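Local coordinates for protein toll (Drosophila melanogaster, PDB 4LXR) that serves as the extracellular receptor part of Toll that binds cleaved Spätzle, triggering signalling for dorsal-ventral patterning and antifungal defence, at residues A[58-63]-A[89-94]; A[112-117]-A[128-133]. One frame throughout, in Å; residues are numbered along the deposited sequence.

Contact 1: residues A[58-63]-A[89-94]; sequences TDYQQL and ASILDY
The methyl CD1 of I91 sits over one face of the Y60 ring, displaced toward its rim, 4.1 Å from the ring centroid and 17° off the normal, a CH-pi contact. The two side chains cross at about a right angle; with CG1 anti to the carbonyl carbon and beside the backbone N (chi1 -70°), I91 carries CD1 out to the ring. The other branch, I91 CG2, meets L63 CD2 more loosely at 4.3 Å. One helical turn on, CE2 of Y94 comes to 3.8 Å from L63 CB, the ring inclined to the leucine. Polar closure is by a single water: it accepts from Y94 OH at 2.6 Å and donates to the carbonyls Q61 O and L63 O, so the tyrosine hydroxyl is tied to the end of the 3-10 turn although no direct hydrogen bond joins the segments. Further out, Y60 OH bonds to M81 O, fixing the ring from its far end, and L63 also touches F38 of strand 38-43. On the helix, R121 holds D93 by a salt bridge and also bonds S90. Placed after the parallel strands 47-52 and 74-78, the 3-10 turn and short helix are consistent with the convex side of the leucine-rich-repeat solenoid, near its N-terminal end.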
loop_
_atom_site.group_PDB
_atom_site.type_symbol
_atom_site.label_atom_id
_atom_site.label_comp_id
_atom_site.label_asym_id
_atom_site.label_seq_id
_atom_site.Cartn_x
_atom_site.Cartn_y
_atom_site.Cartn_z
ATOM N N THR A 58 14.945 50.533 11.356
ATOM C CA THR A 58 15.846 51.157 10.387
ATOM C C THR A 58 16.362 50.180 9.311
ATOM O O THR A 58 16.857 50.616 8.271
ATOM C CB THR A 58 17.051 51.846 11.068
ATOM O OG1 THR A 58 17.970 50.857 11.552
ATOM C CG2 THR A 58 16.586 52.708 12.224
ATOM N N ASP A 59 16.259 48.872 9.558
ATOM C CA ASP A 59 16.711 47.879 8.578
ATOM C C ASP A 59 15.944 47.964 7.252
ATOM O O ASP A 59 16.448 47.525 6.215
ATOM C CB ASP A 59 16.614 46.452 9.133
ATOM C CG ASP A 59 17.664 46.154 10.183
ATOM O OD1 ASP A 59 18.628 46.937 10.316
ATOM O OD2 ASP A 59 17.526 45.118 10.868
ATOM N N TYR A 60 14.739 48.537 7.279
ATOM C CA TYR A 60 13.956 48.730 6.052
ATOM C C TYR A 60 14.686 49.565 4.990
ATOM O O TYR A 60 14.273 49.614 3.834
ATOM C CB TYR A 60 12.578 49.330 6.356
ATOM C CG TYR A 60 11.594 48.329 6.919
ATOM C CD1 TYR A 60 11.192 47.225 6.172
ATOM C CD2 TYR A 60 11.052 48.491 8.195
ATOM C CE1 TYR A 60 10.293 46.304 6.684
ATOM C CE2 TYR A 60 10.147 47.582 8.708
ATOM C CZ TYR A 60 9.771 46.487 7.948
ATOM O OH TYR A 60 8.877 45.575 8.458
ATOM N N GLN A 61 15.773 50.210 5.402
ATOM C CA GLN A 61 16.650 50.966 4.519
ATOM C C GLN A 61 17.327 50.043 3.506
ATOM O O GLN A 61 17.778 50.485 2.446
ATOM C CB GLN A 61 17.720 51.651 5.363
ATOM C CG GLN A 61 18.437 52.808 4.707
ATOM C CD GLN A 61 19.398 53.491 5.668
ATOM O OE1 GLN A 61 19.620 53.009 6.782
ATOM N NE2 GLN A 61 19.967 54.622 5.247
ATOM N N GLN A 62 17.408 48.758 3.834
ATOM C CA GLN A 62 18.093 47.814 2.957
ATOM C C GLN A 62 17.138 47.164 1.962
ATOM O O GLN A 62 17.481 46.164 1.340
ATOM C CB GLN A 62 18.824 46.747 3.774
ATOM C CG GLN A 62 19.850 47.320 4.726
ATOM C CD GLN A 62 20.261 46.341 5.807
ATOM O OE1 GLN A 62 20.549 45.178 5.531
ATOM N NE2 GLN A 62 20.291 46.811 7.050
ATOM N N LEU A 63 15.937 47.724 1.828
ATOM C CA LEU A 63 14.970 47.246 0.843
ATOM C C LEU A 63 15.568 47.532 -0.528
ATOM O O LEU A 63 16.332 48.475 -0.668
ATOM C CB LEU A 63 13.660 48.022 0.980
ATOM C CG LEU A 63 12.309 47.448 1.431
ATOM C CD1 LEU A 63 12.368 46.071 2.081
ATOM C CD2 LEU A 63 11.632 48.469 2.357
ATOM N N ALA A 89 1.485 50.704 3.974
ATOM C CA ALA A 89 1.338 51.135 2.579
ATOM C C ALA A 89 2.594 51.849 2.070
ATOM O O ALA A 89 2.909 51.787 0.885
ATOM C CB ALA A 89 0.114 52.039 2.413
ATOM N N SER A 90 3.307 52.530 2.966
ATOM C CA SER A 90 4.551 53.194 2.592
ATOM C C SER A 90 5.674 52.218 2.205
ATOM O O SER A 90 6.462 52.502 1.308
ATOM C CB SER A 90 5.005 54.137 3.703
ATOM O OG SER A 90 4.150 55.267 3.756
ATOM N N ILE A 91 5.753 51.074 2.873
ATOM C CA ILE A 91 6.678 50.029 2.426
ATOM C C ILE A 91 6.272 49.537 1.032
ATOM O O ILE A 91 7.109 49.438 0.125
ATOM C CB ILE A 91 6.739 48.844 3.413
ATOM C CG1 ILE A 91 7.444 49.275 4.698
ATOM C CG2 ILE A 91 7.466 47.659 2.785
ATOM C CD1 ILE A 91 6.988 48.513 5.918
ATOM N N LEU A 92 4.979 49.275 0.853
ATOM C CA LEU A 92 4.467 48.809 -0.435
ATOM C C LEU A 92 4.652 49.850 -1.559
ATOM O O LEU A 92 5.011 49.481 -2.694
ATOM C CB LEU A 92 3.006 48.343 -0.317
ATOM C CG LEU A 92 2.688 47.321 0.789
ATOM C CD1 LEU A 92 1.287 46.737 0.654
ATOM C CD2 LEU A 92 3.717 46.210 0.861
ATOM N N ASP A 93 4.425 51.132 -1.255
ATOM C CA ASP A 93 4.689 52.198 -2.229
ATOM C C ASP A 93 6.147 52.157 -2.674
ATOM O O ASP A 93 6.437 52.262 -3.857
ATOM C CB ASP A 93 4.409 53.602 -1.673
ATOM C CG ASP A 93 2.958 53.805 -1.259
ATOM O OD1 ASP A 93 2.082 53.071 -1.750
ATOM O OD2 ASP A 93 2.699 54.701 -0.430
ATOM N N TYR A 94 7.052 52.006 -1.709
ATOM C CA TYR A 94 8.489 52.015 -1.964
ATOM C C TYR A 94 8.854 50.938 -2.973
ATOM O O TYR A 94 9.701 51.140 -3.838
ATOM C CB TYR A 94 9.257 51.759 -0.667
ATOM C CG TYR A 94 10.738 52.046 -0.756
ATOM C CD1 TYR A 94 11.212 53.354 -0.700
ATOM C CD2 TYR A 94 11.665 51.008 -0.899
ATOM C CE1 TYR A 94 12.563 53.624 -0.777
ATOM C CE2 TYR A 94 13.015 51.265 -0.976
ATOM C CZ TYR A 94 13.460 52.579 -0.918
ATOM O OH TYR A 94 14.800 52.849 -0.990
HETATM O O HOH W 1 16.497 51.086 -0.018
#

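Contact 2: residues A[112-117]-A[128-133]; sequences MNITRQ and FRFTTR. With NAG (2-acetamido-2-deoxy-beta-D-glucopyranose), chain I.
The CA of I114, in an extended piece of loop, lies 9.2 Å from the CA of F130 in strand 127-131, and the two backbones share no hydrogen bond. The gap is bridged by the side chains of I114 and F130, which come from opposite directions. With CG1 of I114 anti to the backbone N (chi1 -159°), its methyl CD1 is placed almost centrally above one face of the F130 ring, 3.9 Å from the centroid and 11° off the normal, a CH-pi contact. CG2 lies along the same ring, 4.0 Å from F130 CE2. The same CD1 also meets the edge of F128 at CZ, 4.2 Å away, so one methyl serves a face and an edge. Replacing F130 by an alanine would probably leave a gap beneath I114, with its methyl having lost the ring face it rests on. Beside I114, N113 ND2 carries the N-linked NAG, while its OD1 bonds to T136 OG1 and H137 N, holding the amide in place. On the other side of the strand R129 NH1 donates to T131 OG1 (168°) and also forms a salt bridge with E106; T131 packs on R11 of the Spätzle chain. F128 and F130 thus belong to the solenoid core, F130 between F105 of strand 102-106 and L154 of strand 151-155, F128 between L103 and L152.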
loop_
_atom_site.group_PDB
_atom_site.type_symbol
_atom_site.label_atom_id
_atom_site.label_comp_id
_atom_site.label_asym_id
_atom_site.label_seq_id
_atom_site.Cartn_x
_atom_site.Cartn_y
_atom_site.Cartn_z
ATOM N N MET A 112 6.363 46.373 18.375
ATOM C CA MET A 112 5.298 47.223 18.910
ATOM C C MET A 112 3.948 46.520 18.683
ATOM O O MET A 112 3.880 45.468 18.032
ATOM C CB MET A 112 5.289 48.581 18.195
ATOM C CG MET A 112 4.851 48.496 16.720
ATOM S SD MET A 112 5.047 50.034 15.770
ATOM C CE MET A 112 3.717 51.066 16.458
ATOM N N ASN A 113 2.881 47.090 19.231
ATOM C CA ASN A 113 1.506 46.650 18.936
ATOM C C ASN A 113 1.049 47.206 17.585
ATOM O O ASN A 113 1.480 48.285 17.177
ATOM C CB ASN A 113 0.545 47.143 20.037
ATOM C CG ASN A 113 0.795 46.480 21.399
ATOM O OD1 ASN A 113 0.953 45.262 21.479
ATOM N ND2 ASN A 113 0.827 47.285 22.470
ATOM N N ILE A 114 0.177 46.487 16.881
ATOM C CA ILE A 114 -0.378 47.009 15.628
ATOM C C ILE A 114 -1.313 48.204 15.875
ATOM O O ILE A 114 -1.966 48.290 16.916
ATOM C CB ILE A 114 -1.091 45.867 14.802
ATOM C CG1 ILE A 114 -1.216 46.229 13.320
ATOM C CG2 ILE A 114 -2.413 45.493 15.425
ATOM C CD1 ILE A 114 -1.717 45.058 12.433
ATOM N N THR A 115 -1.358 49.141 14.930
ATOM C CA THR A 115 -2.217 50.305 15.081
ATOM C C THR A 115 -3.067 50.513 13.840
ATOM O O THR A 115 -2.744 50.018 12.757
ATOM C CB THR A 115 -1.414 51.619 15.297
ATOM O OG1 THR A 115 -0.744 51.969 14.081
ATOM C CG2 THR A 115 -0.399 51.499 16.442
ATOM N N ARG A 116 -4.128 51.295 14.005
ATOM C CA ARG A 116 -4.954 51.747 12.897
ATOM C C ARG A 116 -4.125 52.458 11.816
ATOM O O ARG A 116 -4.333 52.247 10.619
ATOM C CB ARG A 116 -6.067 52.668 13.412
ATOM C CG ARG A 116 -7.005 53.142 12.330
ATOM C CD ARG A 116 -7.780 54.379 12.762
ATOM N NE ARG A 116 -6.939 55.574 12.689
ATOM C CZ ARG A 116 -7.191 56.723 13.314
ATOM N NH1 ARG A 116 -6.349 57.747 13.173
ATOM N NH2 ARG A 116 -8.269 56.848 14.084
ATOM N N GLN A 117 -3.185 53.301 12.229
ATOM C CA GLN A 117 -2.291 53.944 11.260
ATOM C C GLN A 117 -1.597 52.961 10.298
ATOM O O GLN A 117 -1.382 53.268 9.124
ATOM C CB GLN A 117 -1.242 54.794 11.980
ATOM C CG GLN A 117 -0.330 55.560 11.026
ATOM C CD GLN A 117 0.636 56.483 11.749
ATOM O OE1 GLN A 117 1.004 57.544 11.238
ATOM N NE2 GLN A 117 1.054 56.079 12.941
ATOM N N PHE A 128 -7.492 40.480 4.636
ATOM C CA PHE A 128 -6.403 40.889 5.508
ATOM C C PHE A 128 -6.200 39.817 6.543
ATOM O O PHE A 128 -7.173 39.312 7.085
ATOM C CB PHE A 128 -6.725 42.244 6.174
ATOM C CG PHE A 128 -5.788 42.620 7.290
ATOM C CD1 PHE A 128 -4.459 42.960 7.022
ATOM C CD2 PHE A 128 -6.241 42.666 8.612
ATOM C CE1 PHE A 128 -3.583 43.329 8.052
ATOM C CE2 PHE A 128 -5.375 43.045 9.665
ATOM C CZ PHE A 128 -4.042 43.365 9.388
ATOM N N ARG A 129 -4.942 39.468 6.815
ATOM C CA ARG A 129 -4.628 38.520 7.877
ATOM C C ARG A 129 -3.508 39.055 8.749
ATOM O O ARG A 129 -2.484 39.506 8.241
ATOM C CB ARG A 129 -4.220 37.145 7.324
ATOM C CG ARG A 129 -3.516 36.289 8.399
ATOM C CD ARG A 129 -3.643 34.759 8.158
ATOM N NE ARG A 129 -2.784 34.264 7.091
ATOM C CZ ARG A 129 -1.495 33.926 7.217
ATOM N NH1 ARG A 129 -0.845 34.053 8.382
ATOM N NH2 ARG A 129 -0.843 33.456 6.150
ATOM N N PHE A 130 -3.696 38.990 10.061
ATOM C CA PHE A 130 -2.646 39.365 10.993
ATOM C C PHE A 130 -2.407 38.196 11.933
ATOM O O PHE A 130 -3.339 37.697 12.581
ATOM C CB PHE A 130 -3.055 40.607 11.808
ATOM C CG PHE A 130 -2.035 41.026 12.827
ATOM C CD1 PHE A 130 -0.715 41.280 12.447
ATOM C CD2 PHE A 130 -2.390 41.183 14.152
ATOM C CE1 PHE A 130 0.245 41.668 13.378
ATOM C CE2 PHE A 130 -1.435 41.579 15.112
ATOM C CZ PHE A 130 -0.117 41.823 14.725
ATOM N N THR A 131 -1.153 37.791 12.058
ATOM C CA THR A 131 -0.851 36.559 12.775
ATOM C C THR A 131 0.430 36.742 13.554
ATOM O O THR A 131 1.444 37.181 12.996
ATOM C CB THR A 131 -0.692 35.395 11.774
ATOM O OG1 THR A 131 -1.970 35.098 11.187
ATOM C CG2 THR A 131 -0.129 34.145 12.450
ATOM N N THR A 132 0.396 36.414 14.838
ATOM C CA THR A 132 1.588 36.561 15.669
ATOM C C THR A 132 1.484 35.648 16.875
ATOM O O THR A 132 0.385 35.328 17.309
ATOM C CB THR A 132 1.790 38.023 16.157
ATOM O OG1 THR A 132 3.018 38.115 16.894
ATOM C CG2 THR A 132 0.632 38.482 17.066
ATOM N N ARG A 133 2.630 35.241 17.416
ATOM C CA ARG A 133 2.679 34.516 18.687
ATOM C C ARG A 133 3.285 35.345 19.823
ATOM O O ARG A 133 3.484 34.847 20.944
ATOM C CB ARG A 133 3.398 33.167 18.496
ATOM C CG ARG A 133 2.605 32.308 17.496
ATOM C CD ARG A 133 3.331 31.108 17.007
ATOM N NE ARG A 133 4.409 31.446 16.089
ATOM C CZ ARG A 133 5.010 30.549 15.318
ATOM N NH1 ARG A 133 4.615 29.288 15.360
ATOM N NH2 ARG A 133 6.002 30.906 14.516
HETATM C C1 NAG I . 0.455 46.612 23.704
HETATM C C2 NAG I . 1.801 46.804 24.417
HETATM C C3 NAG I . 1.694 46.433 25.905
HETATM C C4 NAG I . 0.481 47.076 26.569
HETATM C C5 NAG I . -0.776 46.816 25.752
HETATM C C6 NAG I . -1.999 47.510 26.313
HETATM C C7 NAG I . 3.927 46.491 23.212
HETATM C C8 NAG I . 4.097 47.981 23.299
HETATM N N2 NAG I . 2.820 45.992 23.772
HETATM O O3 NAG I . 2.880 46.848 26.575
HETATM O O4 NAG I . 0.293 46.530 27.870
HETATM O O5 NAG I . -0.579 47.310 24.420
HETATM O O6 NAG I . -2.454 48.568 25.476
HETATM O O7 NAG I . 4.756 45.770 22.663
#

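How the contacts relate
Along the chain from the N terminus, contact 1 comes first, closing the loop from 58-63 to 89-94 around strands 70-72 and 74-78; contact 2 follows, joining 112-117 to 128-133 across a shorter loop. They run in series, neither nesting nor crossing, with centres about 17 Å apart and nearest atoms about 6 Å apart. Contact 1 probably joins the convex sides of two successive coils, whereas contact 2 spans the interior, from what is probably a convex-side loop to strand 127-131. Between them, R121, in the loop closed by contact 2, reaches back to helix 88-94, while M112 touches L82 and Q117 touches H85. The two contacts thus tie together neighbouring coils near the N-terminal end of the solenoid.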